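Local coordinates for protein nucleoside-diphosphate-sugar pyrophosphorylase (Vibrio cholerae, PDB 4EVW) that probably transfers a nucleotidyl group from a nucleoside triphosphate to a sugar phosphate, making a nucleoside-diphosphate sugar and releasing pyrophosphate, at residues K180-E185 against K215-H220; F51-R54 against D58-V61; F14-T19 against G233-Y238; T110-N113 against F117-N120. The protein carries 1 engineered substitution. All blocks are in the same frame, centred on the assembly; numbering follows the deposited sequence.

In the fold
Contact 3 opens first, at F14-T19, which runs out of the end of helix 11-15, and closes last, when G233-Y238 enters helix 235-243; its loop of 213 residues encloses the other three contacts. Within it they follow in series and none cross: contact 2 joins strand 49-54 to the start of helix 59-70, contact 4 folds the loop behind strand 116-117 back on the end of strand 109-111, and contact 1 sets helix 180-191 beside the approach to strand 219-223. Contacts 1, 2 and 4 all reach the central mixed sheet. Contacts 1 and 3 lie on opposite sides of the chain's centre, their own centres 35 Å apart.

Contact 1 of 4, residues K180-E185 against K215-H220; sequences KEDYLE and KGLNIH
With chi1 at -69° in D182 and -63° in L217, each side chain leaves its backbone anti to the carbonyl carbon, and the two converge across the groove between helix 180-191 and the exit of helix 208-214. That exit is a Schellman motif: G216, the first residue to abandon helical angles, has a positive phi of 88°, and the chain then runs into strand 219-223 of the central mixed sheet. Side chains alone span the groove, since even the nearest CA atoms, those of D182 and L217, are 9.2 Å apart. The buried area is correspondingly small, 131 Å².

Nearer the surface, K215 reaches over to E185. Bends at chi3 and chi4 bring its ammonium end across the glutamate at about a right angle, and K215 NZ comes within 3.9 Å of E185 CG, a methylene carbon. The charged ends stay apart, with K215 NZ 4.9 Å from E185 OE2, so any attraction acts at a distance; the salt bridge of E185 goes to R188 in its own helix. A bound magnesium ion lies about 8 Å from the lysine side chain, too far for coordination.

Deeper in, L217 also packs on L212 of helix 208-214. Its CD1 methyl rests over the flat of the D182 carboxylate, 3.8 Å from both D182 CG and D182 OD2, and 4.1 Å from D182 OD1.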
loop_
_atom_site.group_PDB
_atom_site.type_symbol
_atom_site.label_atom_id
_atom_site.label_comp_id
_atom_site.label_asym_id
_atom_site.label_seq_id
_atom_site.Cartn_x
_atom_site.Cartn_y
_atom_site.Cartn_z
ATOM N N LYS A 180 -5.336 -10.005 -9.310
ATOM C CA LYS A 180 -3.921 -9.686 -9.465
ATOM C C LYS A 180 -3.657 -9.331 -10.924
ATOM O O LYS A 180 -2.905 -8.402 -11.218
ATOM C CB LYS A 180 -3.049 -10.888 -9.076
ATOM C CG LYS A 180 -1.550 -10.640 -9.230
ATOM C CD LYS A 180 -0.727 -11.929 -9.183
ATOM C CE LYS A 180 -0.895 -12.754 -10.456
ATOM N NZ LYS A 180 0.007 -13.943 -10.458
ATOM N N GLU A 181 -4.277 -10.073 -11.838
ATOM C CA GLU A 181 -4.064 -9.815 -13.258
ATOM C C GLU A 181 -4.471 -8.416 -13.712
ATOM O O GLU A 181 -3.850 -7.861 -14.624
ATOM C CB GLU A 181 -4.758 -10.881 -14.119
ATOM C CG GLU A 181 -3.966 -12.188 -14.205
ATOM C CD GLU A 181 -2.487 -11.960 -14.515
ATOM O OE1 GLU A 181 -2.179 -11.346 -15.561
ATOM O OE2 GLU A 181 -1.635 -12.393 -13.710
ATOM N N ASP A 182 -5.496 -7.841 -13.086
ATOM C CA ASP A 182 -5.923 -6.487 -13.443
ATOM C C ASP A 182 -4.865 -5.488 -12.990
ATOM O O ASP A 182 -4.589 -4.502 -13.678
ATOM C CB ASP A 182 -7.268 -6.136 -12.800
ATOM C CG ASP A 182 -8.423 -6.924 -13.391
ATOM O OD1 ASP A 182 -8.327 -7.340 -14.564
ATOM O OD2 ASP A 182 -9.432 -7.115 -12.684
ATOM N N TYR A 183 -4.277 -5.732 -11.823
ATOM C CA TYR A 183 -3.219 -4.859 -11.334
ATOM C C TYR A 183 -2.051 -4.889 -12.314
ATOM O O TYR A 183 -1.540 -3.847 -12.721
ATOM C CB TYR A 183 -2.692 -5.318 -9.970
ATOM C CG TYR A 183 -1.500 -4.497 -9.533
ATOM C CD1 TYR A 183 -1.674 -3.306 -8.828
ATOM C CD2 TYR A 183 -0.200 -4.864 -9.901
ATOM C CE1 TYR A 183 -0.587 -2.491 -8.509
ATOM C CE2 TYR A 183 0.891 -4.054 -9.588
ATOM C CZ TYR A 183 0.690 -2.870 -8.893
ATOM O OH TYR A 183 1.753 -2.046 -8.607
ATOM N N LEU A 184 -1.615 -6.091 -12.682
ATOM C CA LEU A 184 -0.475 -6.221 -13.584
ATOM C C LEU A 184 -0.732 -5.630 -14.967
ATOM O O LEU A 184 0.165 -5.055 -15.585
ATOM C CB LEU A 184 -0.042 -7.689 -13.686
ATOM C CG LEU A 184 0.520 -8.263 -12.376
ATOM C CD1 LEU A 184 0.811 -9.745 -12.548
ATOM C CD2 LEU A 184 1.785 -7.516 -11.968
ATOM N N GLU A 185 -1.960 -5.757 -15.454
ATOM C CA GLU A 185 -2.304 -5.195 -16.756
ATOM C C GLU A 185 -2.306 -3.664 -16.684
ATOM O O GLU A 185 -1.824 -2.995 -17.595
ATOM C CB GLU A 185 -3.673 -5.699 -17.200
ATOM C CG GLU A 185 -4.086 -5.220 -18.574
ATOM C CD GLU A 185 -3.169 -5.715 -19.680
ATOM O OE1 GLU A 185 -2.376 -6.653 -19.443
ATOM O OE2 GLU A 185 -3.252 -5.161 -20.798
ATOM N N LYS A 215 -10.768 1.185 -18.926
ATOM C CA LYS A 215 -11.160 -0.088 -19.520
ATOM C C LYS A 215 -12.555 -0.516 -19.102
ATOM O O LYS A 215 -13.026 -1.582 -19.482
ATOM C CB LYS A 215 -10.148 -1.181 -19.170
ATOM C CG LYS A 215 -8.904 -1.141 -20.042
ATOM C CD LYS A 215 -7.911 -2.227 -19.668
ATOM C CE LYS A 215 -7.308 -1.983 -18.295
ATOM N NZ LYS A 215 -5.832 -1.792 -18.367
ATOM N N GLY A 216 -13.214 0.321 -18.310
ATOM C CA GLY A 216 -14.568 0.012 -17.893
ATOM C C GLY A 216 -14.731 -0.821 -16.640
ATOM O O GLY A 216 -15.837 -1.281 -16.357
ATOM N N LEU A 217 -13.657 -1.031 -15.884
ATOM C CA LEU A 217 -13.783 -1.812 -14.665
ATOM C C LEU A 217 -14.512 -0.977 -13.627
ATOM O O LEU A 217 -14.496 0.255 -13.676
ATOM C CB LEU A 217 -12.417 -2.258 -14.140
ATOM C CG LEU A 217 -11.630 -3.184 -15.075
ATOM C CD1 LEU A 217 -10.553 -3.904 -14.264
ATOM C CD2 LEU A 217 -12.558 -4.198 -15.724
ATOM N N ASN A 218 -15.150 -1.667 -12.693
ATOM C CA ASN A 218 -15.950 -1.046 -11.650
ATOM C C ASN A 218 -15.125 -0.705 -10.411
ATOM O O ASN A 218 -14.986 -1.518 -9.502
ATOM C CB ASN A 218 -17.093 -2.007 -11.307
ATOM C CG ASN A 218 -18.140 -1.383 -10.421
ATOM O OD1 ASN A 218 -18.281 -0.163 -10.370
ATOM N ND2 ASN A 218 -18.904 -2.223 -9.732
ATOM N N ILE A 219 -14.594 0.514 -10.373
ATOM C CA ILE A 219 -13.756 0.950 -9.261
ATOM C C ILE A 219 -14.497 1.860 -8.284
ATOM O O ILE A 219 -15.150 2.824 -8.684
ATOM C CB ILE A 219 -12.502 1.690 -9.790
ATOM C CG1 ILE A 219 -11.751 0.796 -10.790
ATOM C CG2 ILE A 219 -11.606 2.100 -8.626
ATOM C CD1 ILE A 219 -11.303 -0.559 -10.226
ATOM N N HIS A 220 -14.389 1.554 -6.995
ATOM C CA HIS A 220 -15.066 2.345 -5.973
ATOM C C HIS A 220 -14.127 2.873 -4.910
ATOM O O HIS A 220 -12.928 2.606 -4.923
ATOM C CB HIS A 220 -16.136 1.495 -5.282
ATOM C CG HIS A 220 -17.322 1.203 -6.143
ATOM N ND1 HIS A 220 -18.574 1.713 -5.876
ATOM C CD2 HIS A 220 -17.447 0.474 -7.277
ATOM C CE1 HIS A 220 -19.419 1.312 -6.808
ATOM N NE2 HIS A 220 -18.760 0.559 -7.670
#

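Contact 2 of 4, residues F51-R54 against D58-V61; sequences FIVR and DTAV
V53 and T59 meet through their methyl groups, V53 CG1 lying 3.6 Å from T59 CG2. In the valine, a chi1 of -54° places CG1 beside the backbone N and CG2 in the crowded position between N and the carbonyl carbon. In the threonine, chi1 of -60° sends CG2 away from its own backbone N toward the strand and leaves OG1 beside that N. The two side chains lie alongside each other, pointing opposite ways, and T59 CG2 is also 3.7 Å from V53 CB. The hydroxyl plays no part in this apolar touch: T59 OG1 is hydrogen-bonded to V56 O in the connecting turn and to Y23 OH.

These residues sit at the first junction of a beta-alpha-beta unit, in which strand 49-54 leads through helix 59-70 to the parallel strand 75-80. The turn is tight enough to bring V53 CA and A60 CA within 6.6 Å. V53 CG2 faces the first helical turn more loosely, 4.4 Å from A60 CB, while V63 and I77 provide further packing for the same valine.

D58 occupies the N-cap position, yet its side chain makes no capping bond. The amide of A60 is instead met by a water, which accepts from A60 N at 3.0 Å and donates to R54 O at 2.7 Å. Beside this bridge, R54 O also approaches T59 CB at 3.9 Å.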
loop_
_atom_site.group_PDB
_atom_site.type_symbol
_atom_site.label_atom_id
_atom_site.label_comp_id
_atom_site.label_asym_id
_atom_site.label_seq_id
_atom_site.Cartn_x
_atom_site.Cartn_y
_atom_site.Cartn_z
ATOM N N PHE A 51 5.385 -9.798 1.755
ATOM C CA PHE A 51 6.214 -8.685 2.189
ATOM C C PHE A 51 7.298 -8.516 1.133
ATOM O O PHE A 51 8.035 -9.458 0.840
ATOM C CB PHE A 51 6.833 -8.998 3.554
ATOM C CG PHE A 51 5.810 -9.220 4.642
ATOM C CD1 PHE A 51 5.133 -8.144 5.208
ATOM C CD2 PHE A 51 5.508 -10.503 5.077
ATOM C CE1 PHE A 51 4.164 -8.345 6.198
ATOM C CE2 PHE A 51 4.541 -10.716 6.067
ATOM C CZ PHE A 51 3.871 -9.633 6.626
ATOM N N ILE A 52 7.382 -7.326 0.551
ATOM C CA ILE A 52 8.379 -7.072 -0.482
ATOM C C ILE A 52 9.417 -6.150 0.116
ATOM O O ILE A 52 9.165 -4.973 0.363
ATOM C CB ILE A 52 7.746 -6.429 -1.724
ATOM C CG1 ILE A 52 6.527 -7.252 -2.159
ATOM C CG2 ILE A 52 8.764 -6.392 -2.857
ATOM C CD1 ILE A 52 5.678 -6.583 -3.235
ATOM N N VAL A 53 10.594 -6.710 0.351
ATOM C CA VAL A 53 11.664 -5.975 0.987
ATOM C C VAL A 53 12.891 -5.854 0.126
ATOM O O VAL A 53 12.990 -6.439 -0.957
ATOM C CB VAL A 53 12.113 -6.680 2.270
ATOM C CG1 VAL A 53 10.927 -6.924 3.174
ATOM C CG2 VAL A 53 12.770 -8.011 1.910
ATOM N N ARG A 54 13.847 -5.107 0.651
ATOM C CA ARG A 54 15.098 -4.926 -0.040
ATOM C C ARG A 54 16.201 -5.656 0.701
ATOM O O ARG A 54 16.086 -5.913 1.900
ATOM C CB ARG A 54 15.425 -3.464 -0.120
ATOM C CG ARG A 54 16.103 -3.190 -1.383
ATOM C CD ARG A 54 15.902 -1.788 -1.776
ATOM N NE ARG A 54 17.177 -1.310 -2.254
ATOM C CZ ARG A 54 17.954 -0.483 -1.574
ATOM N NH1 ARG A 54 17.571 -0.025 -0.385
ATOM N NH2 ARG A 54 19.131 -0.144 -2.070
ATOM N N ASP A 58 19.350 -6.559 6.844
ATOM C CA ASP A 58 18.879 -7.884 7.223
ATOM C C ASP A 58 17.363 -7.880 7.412
ATOM O O ASP A 58 16.818 -8.541 8.299
ATOM C CB ASP A 58 19.599 -8.326 8.499
ATOM C CG ASP A 58 21.111 -8.404 8.309
ATOM O OD1 ASP A 58 21.554 -9.165 7.422
ATOM O OD2 ASP A 58 21.851 -7.703 9.033
ATOM N N THR A 59 16.687 -7.139 6.541
ATOM C CA THR A 59 15.239 -6.999 6.599
ATOM C C THR A 59 14.446 -8.288 6.379
ATOM O O THR A 59 13.439 -8.509 7.056
ATOM C CB THR A 59 14.761 -5.920 5.602
ATOM O OG1 THR A 59 15.370 -4.668 5.939
ATOM C CG2 THR A 59 13.250 -5.759 5.666
ATOM N N ALA A 60 14.880 -9.139 5.452
ATOM C CA ALA A 60 14.158 -10.386 5.206
ATOM C C ALA A 60 14.061 -11.202 6.496
ATOM O O ALA A 60 13.002 -11.744 6.824
ATOM C CB ALA A 60 14.852 -11.200 4.113
ATOM N N VAL A 61 15.170 -11.287 7.227
ATOM C CA VAL A 61 15.189 -12.026 8.484
ATOM C C VAL A 61 14.275 -11.357 9.512
ATOM O O VAL A 61 13.508 -12.032 10.202
ATOM C CB VAL A 61 16.629 -12.124 9.048
ATOM C CG1 VAL A 61 16.602 -12.620 10.485
ATOM C CG2 VAL A 61 17.457 -13.072 8.179
HETATM O O HOH W 1 16.707 -8.230 3.217
#

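Contact 3 of 4, residues F14-T19 against G233-Y238; sequences FKAGYT and GVPDEY
P235 and Y238, at the start of helix 235-243, pack against A16 and Y18, which flank the Schellman motif that follows helix 11-15; there G17 has a positive phi of 111°, and its N bonds back to F14 O. In sugar nucleotidyltransferases this N-terminal part of the chain holds the glycine-rich signature, so the contact probably joins that region to the C-terminal helix.

Taken in order, G233 comes first and donates its N-H to E237 OE1 at 2.7 Å, meeting the oxygen nearly along its C-O axis. V234 holds the N-cap position and sends a weaker bond from its N to the same oxygen. E237 thus folds its carboxylate back over the helix start and steadies the residues just before P235.

P235 makes the aliphatic part of the contact: its CG lies 3.7 Å from A16 CB, and F13 and R12 of helix 11-15 also touch its ring. One turn later comes Y238. With its CG anti to the backbone N (chi1 171°), the ring swings toward Y18 and forms an offset edge-to-face pair, its edge directed at the face of Y18, with centroids 5.5 Å apart and planes at 80°. The hydroxyl of Y238 is hydrogen-bonded to E26 O beyond the pair. Y18 OH, in turn, lies in the plane of the Y238 ring at its edge, 3.5 Å from Y238 CD2 and 3.6 Å from Y238 CE2.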
loop_
_atom_site.group_PDB
_atom_site.type_symbol
_atom_site.label_atom_id
_atom_site.label_comp_id
_atom_site.label_asym_id
_atom_site.label_seq_id
_atom_site.Cartn_x
_atom_site.Cartn_y
_atom_site.Cartn_z
ATOM N N PHE A 14 16.691 9.058 8.158
ATOM C CA PHE A 14 18.152 9.060 8.242
ATOM C C PHE A 14 18.611 10.475 8.591
ATOM O O PHE A 14 19.405 10.678 9.513
ATOM C CB PHE A 14 18.790 8.632 6.914
ATOM C CG PHE A 14 18.606 7.178 6.586
ATOM C CD1 PHE A 14 18.479 6.234 7.602
ATOM C CD2 PHE A 14 18.587 6.746 5.265
ATOM C CE1 PHE A 14 18.339 4.888 7.312
ATOM C CE2 PHE A 14 18.447 5.389 4.963
ATOM C CZ PHE A 14 18.322 4.460 5.990
ATOM N N LYS A 15 18.097 11.460 7.862
ATOM C CA LYS A 15 18.461 12.845 8.123
ATOM C C LYS A 15 18.044 13.263 9.532
ATOM O O LYS A 15 18.725 14.062 10.176
ATOM C CB LYS A 15 17.807 13.785 7.107
ATOM C CG LYS A 15 18.165 15.248 7.333
ATOM C CD LYS A 15 16.992 16.145 7.023
ATOM C CE LYS A 15 17.194 16.943 5.757
ATOM N NZ LYS A 15 17.955 18.198 6.003
ATOM N N ALA A 16 16.931 12.719 10.020
ATOM C CA ALA A 16 16.451 13.060 11.355
ATOM C C ALA A 16 17.334 12.452 12.444
ATOM O O ALA A 16 17.179 12.766 13.624
ATOM C CB ALA A 16 14.995 12.606 11.533
ATOM N N GLY A 17 18.248 11.569 12.052
ATOM C CA GLY A 17 19.152 10.983 13.026
ATOM C C GLY A 17 18.994 9.514 13.363
ATOM O O GLY A 17 19.690 9.004 14.241
ATOM N N TYR A 18 18.090 8.823 12.682
ATOM C CA TYR A 18 17.890 7.405 12.943
ATOM C C TYR A 18 18.796 6.618 12.012
ATOM O O TYR A 18 18.939 6.963 10.841
ATOM C CB TYR A 18 16.421 7.046 12.718
ATOM C CG TYR A 18 15.484 7.841 13.599
ATOM C CD1 TYR A 18 15.283 7.488 14.934
ATOM C CD2 TYR A 18 14.824 8.966 13.111
ATOM C CE1 TYR A 18 14.450 8.236 15.759
ATOM C CE2 TYR A 18 13.988 9.725 13.931
ATOM C CZ TYR A 18 13.808 9.351 15.254
ATOM O OH TYR A 18 12.988 10.091 16.077
ATOM N N THR A 19 19.417 5.567 12.532
ATOM C CA THR A 19 20.315 4.756 11.725
ATOM C C THR A 19 19.659 3.456 11.258
ATOM O O THR A 19 20.185 2.767 10.386
ATOM C CB THR A 19 21.622 4.454 12.498
ATOM O OG1 THR A 19 21.308 3.865 13.765
ATOM C CG2 THR A 19 22.396 5.754 12.738
ATOM N N GLY A 233 4.661 8.203 8.695
ATOM C CA GLY A 233 5.602 8.124 7.591
ATOM C C GLY A 233 6.730 9.139 7.524
ATOM O O GLY A 233 7.619 9.008 6.682
ATOM N N VAL A 234 6.683 10.160 8.373
ATOM C CA VAL A 234 7.744 11.163 8.418
ATOM C C VAL A 234 8.167 11.283 9.881
ATOM O O VAL A 234 7.393 10.963 10.786
ATOM C CB VAL A 234 7.277 12.534 7.860
ATOM C CG1 VAL A 234 6.867 12.382 6.398
ATOM C CG2 VAL A 234 6.130 13.085 8.683
ATOM N N PRO A 235 9.410 11.725 10.139
ATOM C CA PRO A 235 9.911 11.866 11.512
ATOM C C PRO A 235 8.976 12.557 12.508
ATOM O O PRO A 235 8.790 12.071 13.621
ATOM C CB PRO A 235 11.219 12.630 11.321
ATOM C CG PRO A 235 11.703 12.116 10.004
ATOM C CD PRO A 235 10.442 12.114 9.160
ATOM N N ASP A 236 8.396 13.686 12.116
ATOM C CA ASP A 236 7.501 14.415 13.007
ATOM C C ASP A 236 6.291 13.578 13.425
ATOM O O ASP A 236 5.845 13.656 14.571
ATOM C CB ASP A 236 7.055 15.722 12.347
ATOM C CG ASP A 236 8.149 16.780 12.357
ATOM O OD1 ASP A 236 9.293 16.453 12.741
ATOM O OD2 ASP A 236 7.870 17.938 11.982
ATOM N N GLU A 237 5.766 12.774 12.501
ATOM C CA GLU A 237 4.621 11.917 12.814
ATOM C C GLU A 237 5.037 10.813 13.780
ATOM O O GLU A 237 4.261 10.413 14.648
ATOM C CB GLU A 237 4.047 11.299 11.535
ATOM C CG GLU A 237 3.279 12.282 10.669
ATOM C CD GLU A 237 2.939 11.710 9.311
ATOM O OE1 GLU A 237 3.404 10.593 9.004
ATOM O OE2 GLU A 237 2.218 12.379 8.545
ATOM N N TYR A 238 6.259 10.311 13.625
ATOM C CA TYR A 238 6.767 9.268 14.512
ATOM C C TYR A 238 6.904 9.852 15.919
ATOM O O TYR A 238 6.585 9.195 16.915
ATOM C CB TYR A 238 8.122 8.752 14.001
ATOM C CG TYR A 238 8.847 7.823 14.949
ATOM C CD1 TYR A 238 8.261 6.634 15.392
ATOM C CD2 TYR A 238 10.130 8.133 15.405
ATOM C CE1 TYR A 238 8.937 5.780 16.268
ATOM C CE2 TYR A 238 10.810 7.290 16.275
ATOM C CZ TYR A 238 10.212 6.118 16.704
ATOM O OH TYR A 238 10.898 5.293 17.565
#

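Contact 4 of 4, residues T110-N113 against F117-N120; sequences TVFN and FRPN
The apolar part of this contact is F112 against the aliphatic stem of R118. F112 CE1 and F112 CZ both lie 3.8 Å from R118 CG, so one methylene carbon rests against one C-C bond of the ring, approaching it obliquely. F112 is placed there by a chi1 of -170°, its CG pointing away from the backbone N. The arginine bends at chi2 and chi3, which carries its guanidinium off to the side: the side chains cross at about a right angle, with ring and guanidinium planes 77° apart. The geometry therefore supports van der Waals packing and gives no evidence of a cation-pi stack. A looser touch, F112 CZ to F117 N at 4.4 Å, extends the packing to the backbone.

The polar partners lie outside the two segments, some of them in the short turn between, which follows a strand of the central mixed sheet. R118 NH2 forms a salt bridge with E135 OE2 and R118 NH1 a hydrogen bond with E228 O, and R118 NE is hydrogen-bonded as well, so all three nitrogens of the buried group have partners. R118 N pairs with S39 OG. In the turn, N113 OD1 is hydrogen-bonded to T116 OG1 and, weakly, to D115 N.

Aromatic neighbours complete the surroundings: F40 meets F112 edge-to-face, and F117, whose side chain leaves its backbone away from 110-113, has its ring against H35 and F241. The contact thus lies near the chain's centre, where the end of strand 109-111, bordered by strand 2-5, meets helix 32-37, with strand 132-138 holding the arginine through E135.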
loop_
_atom_site.group_PDB
_atom_site.type_symbol
_atom_site.label_atom_id
_atom_site.label_comp_id
_atom_site.label_asym_id
_atom_site.label_seq_id
_atom_site.Cartn_x
_atom_site.Cartn_y
_atom_site.Cartn_z
ATOM N N THR A 110 -4.365 -6.676 -1.924
ATOM C CA THR A 110 -4.660 -5.491 -1.143
ATOM C C THR A 110 -3.318 -4.887 -0.796
ATOM O O THR A 110 -2.600 -5.407 0.055
ATOM C CB THR A 110 -5.411 -5.885 0.130
ATOM O OG1 THR A 110 -6.643 -6.515 -0.235
ATOM C CG2 THR A 110 -5.703 -4.667 0.984
ATOM N N VAL A 111 -2.966 -3.803 -1.474
ATOM C CA VAL A 111 -1.682 -3.156 -1.231
ATOM C C VAL A 111 -1.806 -2.173 -0.087
ATOM O O VAL A 111 -2.737 -1.378 -0.035
ATOM C CB VAL A 111 -1.188 -2.412 -2.484
ATOM C CG1 VAL A 111 0.199 -1.820 -2.229
ATOM C CG2 VAL A 111 -1.168 -3.364 -3.664
ATOM N N PHE A 112 -0.852 -2.226 0.831
ATOM C CA PHE A 112 -0.874 -1.348 1.986
ATOM C C PHE A 112 0.564 -0.938 2.270
ATOM O O PHE A 112 1.493 -1.592 1.810
ATOM C CB PHE A 112 -1.448 -2.111 3.172
ATOM C CG PHE A 112 -1.734 -1.256 4.363
ATOM C CD1 PHE A 112 -2.670 -0.229 4.290
ATOM C CD2 PHE A 112 -1.081 -1.486 5.566
ATOM C CE1 PHE A 112 -2.954 0.556 5.408
ATOM C CE2 PHE A 112 -1.354 -0.710 6.687
ATOM C CZ PHE A 112 -2.292 0.312 6.610
ATOM N N ASN A 113 0.768 0.136 3.018
ATOM C CA ASN A 113 2.139 0.524 3.292
ATOM C C ASN A 113 2.453 0.489 4.774
ATOM O O ASN A 113 1.578 0.661 5.628
ATOM C CB ASN A 113 2.441 1.891 2.683
ATOM C CG ASN A 113 1.679 3.000 3.342
ATOM O OD1 ASN A 113 2.116 3.550 4.349
ATOM N ND2 ASN A 113 0.522 3.333 2.785
ATOM N N PHE A 117 -1.176 2.942 9.907
ATOM C CA PHE A 117 -1.811 1.998 10.821
ATOM C C PHE A 117 -3.314 2.159 10.670
ATOM O O PHE A 117 -3.850 3.275 10.689
ATOM C CB PHE A 117 -1.466 2.242 12.293
ATOM C CG PHE A 117 -0.022 2.513 12.543
ATOM C CD1 PHE A 117 0.966 1.934 11.750
ATOM C CD2 PHE A 117 0.354 3.364 13.573
ATOM C CE1 PHE A 117 2.310 2.205 11.978
ATOM C CE2 PHE A 117 1.692 3.643 13.816
ATOM C CZ PHE A 117 2.675 3.064 13.015
ATOM N N ARG A 118 -3.987 1.026 10.524
ATOM C CA ARG A 118 -5.439 0.993 10.372
ATOM C C ARG A 118 -5.936 -0.016 11.392
ATOM O O ARG A 118 -6.232 -1.164 11.051
ATOM C CB ARG A 118 -5.794 0.545 8.955
ATOM C CG ARG A 118 -5.634 1.651 7.925
ATOM C CD ARG A 118 -6.848 2.575 7.934
ATOM N NE ARG A 118 -8.031 1.884 7.421
ATOM C CZ ARG A 118 -9.012 1.402 8.179
ATOM N NH1 ARG A 118 -8.971 1.542 9.503
ATOM N NH2 ARG A 118 -10.026 0.757 7.617
ATOM N N PRO A 119 -6.042 0.399 12.661
ATOM C CA PRO A 119 -6.501 -0.532 13.697
ATOM C C PRO A 119 -7.817 -1.251 13.388
ATOM O O PRO A 119 -8.767 -0.648 12.887
ATOM C CB PRO A 119 -6.644 0.354 14.934
ATOM C CG PRO A 119 -5.775 1.535 14.658
ATOM C CD PRO A 119 -5.950 1.775 13.186
ATOM N N ASN A 120 -7.859 -2.542 13.704
ATOM C CA ASN A 120 -9.062 -3.350 13.525
ATOM C C ASN A 120 -9.632 -3.333 12.110
ATOM O O ASN A 120 -10.848 -3.282 11.919
ATOM C CB ASN A 120 -10.138 -2.881 14.515
ATOM C CG ASN A 120 -9.608 -2.756 15.939
ATOM O OD1 ASN A 120 -8.899 -3.632 16.426
ATOM N ND2 ASN A 120 -9.960 -1.661 16.612
#